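Side-chain contacts in tyrosyl-tRNA synthetase (Pyrococcus horikoshii, PDB 2CYC), which catalyses the attachment of L-tyrosine to tRNA(Tyr), probably by first activating the amino acid with ATP to form Tyr-AMP: residues R285-L290 with R327-G332; D291-I296 with T320-L325. All blocks are in the same frame, centred on the assembly; numbering follows the deposited sequence.

Overall arrangement
Contacts 1 and 2 join the same two helices, 288-297 and 322-330. Their centres lie about 10 Å apart. Along the chain the order is 285-290, 291-296, 320-325, 327-332, so contact 2 pairs the inner segments and contact 1 the outer ones. The helices therefore pack in an antiparallel sense, and the two-stranded sheet 305-307 and 317-319 lies in the connection between them. The contacts also touch each other, with L290 CD2 3.6 Å from L325 CD2. Helix 336-350 packs against both through L339. The pair belongs to the helical part that follows the KMSKS region, away from the tyrosine pocket.

Contact 1: R285-L290 with R327-G332; sequences RYNPVL and RDFAEG
A single aromatic side chain, F329, makes every contact of 327-332 with 285-290, where it meets an amide, N287, and a branched alkyl chain, L290. The backbones stay well apart, with L290 CA 9.1 Å from F329 CA, and the F329 ring spans the distance. CG of F329 is anti to the backbone N (chi1 -169°), which sends the ring away from its own helix toward the start of helix 288-297. L290 comes in over one face of this ring, near the rim and not over the centre. L290 CD1 lies 3.8 Å from F329 CD2. L290 CD2 stands 4.2 Å above the F329 ring plane. The N287 and F329 side chains approach from opposite directions. The amide end meets the CE2 and CZ corner of F329 obliquely, on the same side of the ring plane as L290, with the amide and ring planes steeply inclined at 72°. N287 is the N-cap residue of helix 288-297, so the ring rests against the very start of that helix.

On the other side, helix 322-330 ends just after F329. G332, with positive phi, is the C-prime residue of a Schellman motif, in which G332 N donates to F329 O at 3.0 Å. L339 of helix 336-350 touches both L290 and F329, and P336 touches F329 as well. All three touching residues are buried. The chemistry is mainly dispersion between a leucine and a phenyl ring, with a polar amide at the ring's outer end, so the contact probably rests on close fit and the exclusion of water.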
loop_
_atom_site.group_PDB
_atom_site.type_symbol
_atom_site.label_atom_id
_atom_site.label_comp_id
_atom_site.label_asym_id
_atom_site.label_seq_id
_atom_site.Cartn_x
_atom_site.Cartn_y
_atom_site.Cartn_z
ATOM N N ARG A 285 10.291 -41.519 -4.682
ATOM C CA ARG A 285 10.417 -40.188 -5.287
ATOM C C ARG A 285 9.289 -39.265 -4.802
ATOM O O ARG A 285 9.535 -38.148 -4.345
ATOM C CB ARG A 285 10.370 -40.303 -6.812
ATOM C CG ARG A 285 10.264 -38.977 -7.553
ATOM C CD ARG A 285 9.823 -39.218 -8.997
ATOM N NE ARG A 285 9.603 -37.989 -9.757
ATOM C CZ ARG A 285 10.566 -37.150 -10.124
ATOM N NH1 ARG A 285 10.264 -36.060 -10.816
ATOM N NH2 ARG A 285 11.830 -37.400 -9.799
ATOM N N TYR A 286 8.049 -39.730 -4.923
ATOM C CA TYR A 286 6.900 -38.960 -4.465
ATOM C C TYR A 286 6.114 -39.893 -3.553
ATOM O O TYR A 286 5.423 -40.806 -4.013
ATOM C CB TYR A 286 6.034 -38.486 -5.639
ATOM C CG TYR A 286 4.926 -37.579 -5.174
ATOM C CD1 TYR A 286 3.797 -38.100 -4.551
ATOM C CD2 TYR A 286 5.047 -36.192 -5.263
ATOM C CE1 TYR A 286 2.818 -37.275 -4.020
ATOM C CE2 TYR A 286 4.067 -35.349 -4.732
ATOM C CZ TYR A 286 2.958 -35.901 -4.111
ATOM O OH TYR A 286 1.992 -35.092 -3.561
ATOM N N ASN A 287 6.221 -39.649 -2.255
ATOM C CA ASN A 287 5.546 -40.466 -1.265
ATOM C C ASN A 287 5.286 -39.621 -0.019
ATOM O O ASN A 287 6.190 -39.394 0.790
ATOM C CB ASN A 287 6.461 -41.655 -0.944
ATOM C CG ASN A 287 5.796 -42.708 -0.082
ATOM O OD1 ASN A 287 6.051 -43.907 -0.248
ATOM N ND2 ASN A 287 4.962 -42.275 0.854
ATOM N N PRO A 288 4.046 -39.139 0.146
ATOM C CA PRO A 288 3.698 -38.315 1.307
ATOM C C PRO A 288 4.044 -38.973 2.639
ATOM O O PRO A 288 4.503 -38.309 3.574
ATOM C CB PRO A 288 2.198 -38.098 1.133
ATOM C CG PRO A 288 2.049 -38.095 -0.373
ATOM C CD PRO A 288 2.906 -39.258 -0.780
ATOM N N VAL A 289 3.840 -40.283 2.724
ATOM C CA VAL A 289 4.132 -40.976 3.959
ATOM C C VAL A 289 5.622 -40.962 4.288
ATOM O O VAL A 289 5.995 -40.685 5.433
ATOM C CB VAL A 289 3.626 -42.433 3.936
ATOM C CG1 VAL A 289 4.021 -43.128 5.234
ATOM C CG2 VAL A 289 2.104 -42.455 3.769
ATOM N N LEU A 290 6.471 -41.264 3.307
ATOM C CA LEU A 290 7.913 -41.260 3.556
ATOM C C LEU A 290 8.359 -39.827 3.870
ATOM O O LEU A 290 9.302 -39.618 4.631
ATOM C CB LEU A 290 8.693 -41.793 2.339
ATOM C CG LEU A 290 8.672 -43.301 2.037
ATOM C CD1 LEU A 290 9.441 -43.562 0.736
ATOM C CD2 LEU A 290 9.307 -44.086 3.197
ATOM N N ARG A 327 15.765 -47.352 2.186
ATOM C CA ARG A 327 16.356 -48.458 1.429
ATOM C C ARG A 327 15.424 -49.672 1.526
ATOM O O ARG A 327 15.039 -50.261 0.523
ATOM C CB ARG A 327 17.729 -48.815 2.011
ATOM C CG ARG A 327 18.496 -49.894 1.254
ATOM C CD ARG A 327 19.345 -49.329 0.111
ATOM N NE ARG A 327 20.491 -48.542 0.579
ATOM C CZ ARG A 327 20.439 -47.262 0.949
ATOM N NH1 ARG A 327 21.540 -46.644 1.363
ATOM N NH2 ARG A 327 19.294 -46.588 0.895
ATOM N N ASP A 328 15.072 -50.035 2.751
ATOM C CA ASP A 328 14.181 -51.156 2.995
ATOM C C ASP A 328 12.850 -50.995 2.267
ATOM O O ASP A 328 12.253 -51.981 1.840
ATOM C CB ASP A 328 13.937 -51.300 4.494
ATOM C CG ASP A 328 14.660 -52.488 5.088
ATOM O OD1 ASP A 328 15.772 -52.808 4.614
ATOM O OD2 ASP A 328 14.121 -53.095 6.037
ATOM N N PHE A 329 12.388 -49.758 2.115
ATOM C CA PHE A 329 11.118 -49.518 1.437
ATOM C C PHE A 329 11.304 -49.651 -0.072
ATOM O O PHE A 329 10.507 -50.300 -0.754
ATOM C CB PHE A 329 10.576 -48.117 1.769
ATOM C CG PHE A 329 9.150 -47.897 1.324
ATOM C CD1 PHE A 329 8.082 -48.323 2.119
ATOM C CD2 PHE A 329 8.873 -47.311 0.090
ATOM C CE1 PHE A 329 6.760 -48.170 1.691
ATOM C CE2 PHE A 329 7.559 -47.155 -0.352
ATOM C CZ PHE A 329 6.497 -47.587 0.451
ATOM N N ALA A 330 12.359 -49.036 -0.591
ATOM C CA ALA A 330 12.641 -49.089 -2.020
ATOM C C ALA A 330 12.834 -50.529 -2.479
ATOM O O ALA A 330 12.423 -50.895 -3.582
ATOM C CB ALA A 330 13.887 -48.269 -2.344
ATOM N N GLU A 331 13.451 -51.343 -1.626
ATOM C CA GLU A 331 13.700 -52.746 -1.947
ATOM C C GLU A 331 12.515 -53.672 -1.665
ATOM O O GLU A 331 12.643 -54.887 -1.766
ATOM C CB GLU A 331 14.936 -53.239 -1.187
ATOM C CG GLU A 331 16.221 -52.546 -1.625
ATOM C CD GLU A 331 17.417 -52.878 -0.747
ATOM O OE1 GLU A 331 18.520 -52.376 -1.048
ATOM O OE2 GLU A 331 17.259 -53.629 0.239
ATOM N N GLY A 332 11.368 -53.103 -1.308
ATOM C CA GLY A 332 10.197 -53.919 -1.029
ATOM C C GLY A 332 10.300 -54.773 0.221
ATOM O O GLY A 332 9.588 -55.761 0.365
#

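Contact 2: D291-I296 with T320-L325; sequences DWVEYI and TTFEEL
The F322 ring has E294 laid over one face and V293 at its edge. E294 CB sits 3.5 Å from the F322 ring centroid and only 7° off the ring normal, a CH-pi contact over the middle of the face. The rest of E294 follows the same face outward. With CG of E294 anti to the backbone N (chi1 -177°) and the chain extended beyond it, the side chain runs across the F322 ring and not up from it. The carboxylate ends over the rim, nearly parallel to the ring at 9°, with E294 OE2 3.5 Å from F322 CE2. E294 CG also lies over the rim of the Y295 ring, 4.0 Å above its plane. At the F322 edge, V293 CG1 comes near the ring plane, 3.9 Å from F322 CD1. V293 CG1 also meets L325 CD1 at 3.9 Å, and so touches two residues three positions apart, about one helical turn.

The start of helix 322-330 is capped. T321 is the N-cap, and its OG1 accepts from E324 N at 3.3 Å. E324 OE1 accepts in turn from T320 N at 2.8 Å in an almost straight bond, met from above the carboxylate plane. Outside the pair, E301 OE1 accepts from F322 N, and V293 packs on L339 and V343 of helix 336-350. Replacing F322 with an alanine would probably open a gap between the helices and leave the E294 chain without the surface it lies on.

E294 thus turns its methylenes to the ring while its carboxylate lies flat over the rim. Such a face offers the negative charge no obvious electrostatic gain, so the hold is probably mostly van der Waals and CH-pi.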
loop_
_atom_site.group_PDB
_atom_site.type_symbol
_atom_site.label_atom_id
_atom_site.label_comp_id
_atom_site.label_asym_id
_atom_site.label_seq_id
_atom_site.Cartn_x
_atom_site.Cartn_y
_atom_site.Cartn_z
ATOM N N ASP A 291 7.674 -38.854 3.271
ATOM C CA ASP A 291 7.965 -37.437 3.482
ATOM C C ASP A 291 7.811 -37.128 4.980
ATOM O O ASP A 291 8.667 -36.486 5.588
ATOM C CB ASP A 291 6.990 -36.592 2.651
ATOM C CG ASP A 291 7.319 -35.099 2.676
ATOM O OD1 ASP A 291 6.457 -34.302 3.100
ATOM O OD2 ASP A 291 8.433 -34.719 2.263
ATOM N N TRP A 292 6.721 -37.613 5.570
ATOM C CA TRP A 292 6.447 -37.407 6.988
ATOM C C TRP A 292 7.429 -38.199 7.857
ATOM O O TRP A 292 7.854 -37.732 8.925
ATOM C CB TRP A 292 5.003 -37.821 7.307
ATOM C CG TRP A 292 3.955 -36.873 6.769
ATOM C CD1 TRP A 292 4.083 -36.030 5.697
ATOM C CD2 TRP A 292 2.604 -36.711 7.244
ATOM N NE1 TRP A 292 2.902 -35.358 5.477
ATOM C CE2 TRP A 292 1.978 -35.754 6.407
ATOM C CE3 TRP A 292 1.862 -37.282 8.290
ATOM C CZ2 TRP A 292 0.642 -35.350 6.588
ATOM C CZ3 TRP A 292 0.527 -36.881 8.470
ATOM C CH2 TRP A 292 -0.065 -35.922 7.620
ATOM N N VAL A 293 7.786 -39.398 7.405
ATOM C CA VAL A 293 8.731 -40.228 8.151
ATOM C C VAL A 293 10.089 -39.517 8.211
ATOM O O VAL A 293 10.725 -39.453 9.254
ATOM C CB VAL A 293 8.941 -41.622 7.475
ATOM C CG1 VAL A 293 10.137 -42.331 8.096
ATOM C CG2 VAL A 293 7.693 -42.482 7.633
ATOM N N GLU A 294 10.524 -38.972 7.085
ATOM C CA GLU A 294 11.808 -38.299 7.054
ATOM C C GLU A 294 11.875 -37.032 7.898
ATOM O O GLU A 294 12.810 -36.857 8.669
ATOM C CB GLU A 294 12.202 -37.939 5.620
ATOM C CG GLU A 294 13.589 -37.287 5.563
ATOM C CD GLU A 294 14.050 -36.988 4.158
ATOM O OE1 GLU A 294 15.225 -36.604 3.995
ATOM O OE2 GLU A 294 13.241 -37.125 3.215
ATOM N N TYR A 295 10.884 -36.155 7.755
ATOM C CA TYR A 295 10.887 -34.884 8.475
ATOM C C TYR A 295 10.303 -34.836 9.884
ATOM O O TYR A 295 10.594 -33.914 10.637
ATOM C CB TYR A 295 10.238 -33.822 7.594
ATOM C CG TYR A 295 11.111 -33.493 6.413
ATOM C CD1 TYR A 295 12.146 -32.564 6.527
ATOM C CD2 TYR A 295 10.950 -34.160 5.191
ATOM C CE1 TYR A 295 13.003 -32.303 5.453
ATOM C CE2 TYR A 295 11.802 -33.911 4.113
ATOM C CZ TYR A 295 12.824 -32.982 4.251
ATOM O OH TYR A 295 13.669 -32.733 3.191
ATOM N N ILE A 296 9.483 -35.816 10.245
ATOM C CA ILE A 296 8.919 -35.838 11.587
ATOM C C ILE A 296 9.633 -36.899 12.424
ATOM O O ILE A 296 10.383 -36.576 13.353
ATOM C CB ILE A 296 7.386 -36.127 11.566
ATOM C CG1 ILE A 296 6.656 -35.016 10.792
ATOM C CG2 ILE A 296 6.845 -36.201 12.993
ATOM C CD1 ILE A 296 5.130 -35.150 10.775
ATOM N N THR A 320 17.257 -46.761 12.620
ATOM C CA THR A 320 17.957 -45.702 13.333
ATOM C C THR A 320 18.115 -44.463 12.475
ATOM O O THR A 320 18.276 -43.358 12.995
ATOM C CB THR A 320 19.349 -46.163 13.800
ATOM O OG1 THR A 320 20.113 -46.598 12.668
ATOM C CG2 THR A 320 19.219 -47.308 14.802
ATOM N N THR A 321 18.086 -44.640 11.160
ATOM C CA THR A 321 18.203 -43.502 10.258
ATOM C C THR A 321 17.159 -43.624 9.159
ATOM O O THR A 321 16.712 -44.723 8.831
ATOM C CB THR A 321 19.595 -43.415 9.596
ATOM O OG1 THR A 321 19.738 -44.471 8.640
ATOM C CG2 THR A 321 20.699 -43.523 10.650
ATOM N N PHE A 322 16.768 -42.489 8.594
ATOM C CA PHE A 322 15.780 -42.497 7.538
ATOM C C PHE A 322 16.299 -43.293 6.351
ATOM O O PHE A 322 15.559 -44.063 5.729
ATOM C CB PHE A 322 15.462 -41.076 7.093
ATOM C CG PHE A 322 14.550 -41.015 5.901
ATOM C CD1 PHE A 322 13.247 -41.494 5.981
ATOM C CD2 PHE A 322 15.004 -40.509 4.690
ATOM C CE1 PHE A 322 12.412 -41.470 4.873
ATOM C CE2 PHE A 322 14.174 -40.478 3.572
ATOM C CZ PHE A 322 12.875 -40.962 3.667
ATOM N N GLU A 323 17.580 -43.113 6.048
ATOM C CA GLU A 323 18.191 -43.796 4.922
ATOM C C GLU A 323 17.991 -45.309 4.966
ATOM O O GLU A 323 17.669 -45.915 3.948
ATOM C CB GLU A 323 19.681 -43.461 4.843
ATOM C CG GLU A 323 20.244 -43.661 3.454
ATOM C CD GLU A 323 19.528 -42.805 2.416
ATOM O OE1 GLU A 323 19.661 -43.101 1.208
ATOM O OE2 GLU A 323 18.838 -41.833 2.809
ATOM N N GLU A 324 18.179 -45.921 6.133
ATOM C CA GLU A 324 17.982 -47.369 6.255
ATOM C C GLU A 324 16.541 -47.712 5.884
ATOM O O GLU A 324 16.287 -48.613 5.077
ATOM C CB GLU A 324 18.214 -47.857 7.689
ATOM C CG GLU A 324 19.470 -47.363 8.370
ATOM C CD GLU A 324 19.611 -47.924 9.777
ATOM O OE1 GLU A 324 18.582 -48.045 10.479
ATOM O OE2 GLU A 324 20.750 -48.236 10.185
ATOM N N LEU A 325 15.598 -46.987 6.485
ATOM C CA LEU A 325 14.184 -47.234 6.232
ATOM C C LEU A 325 13.837 -47.053 4.766
ATOM O O LEU A 325 13.124 -47.869 4.183
ATOM C CB LEU A 325 13.310 -46.319 7.102
ATOM C CG LEU A 325 11.797 -46.536 6.957
ATOM C CD1 LEU A 325 11.090 -46.094 8.222
ATOM C CD2 LEU A 325 11.270 -45.781 5.737
#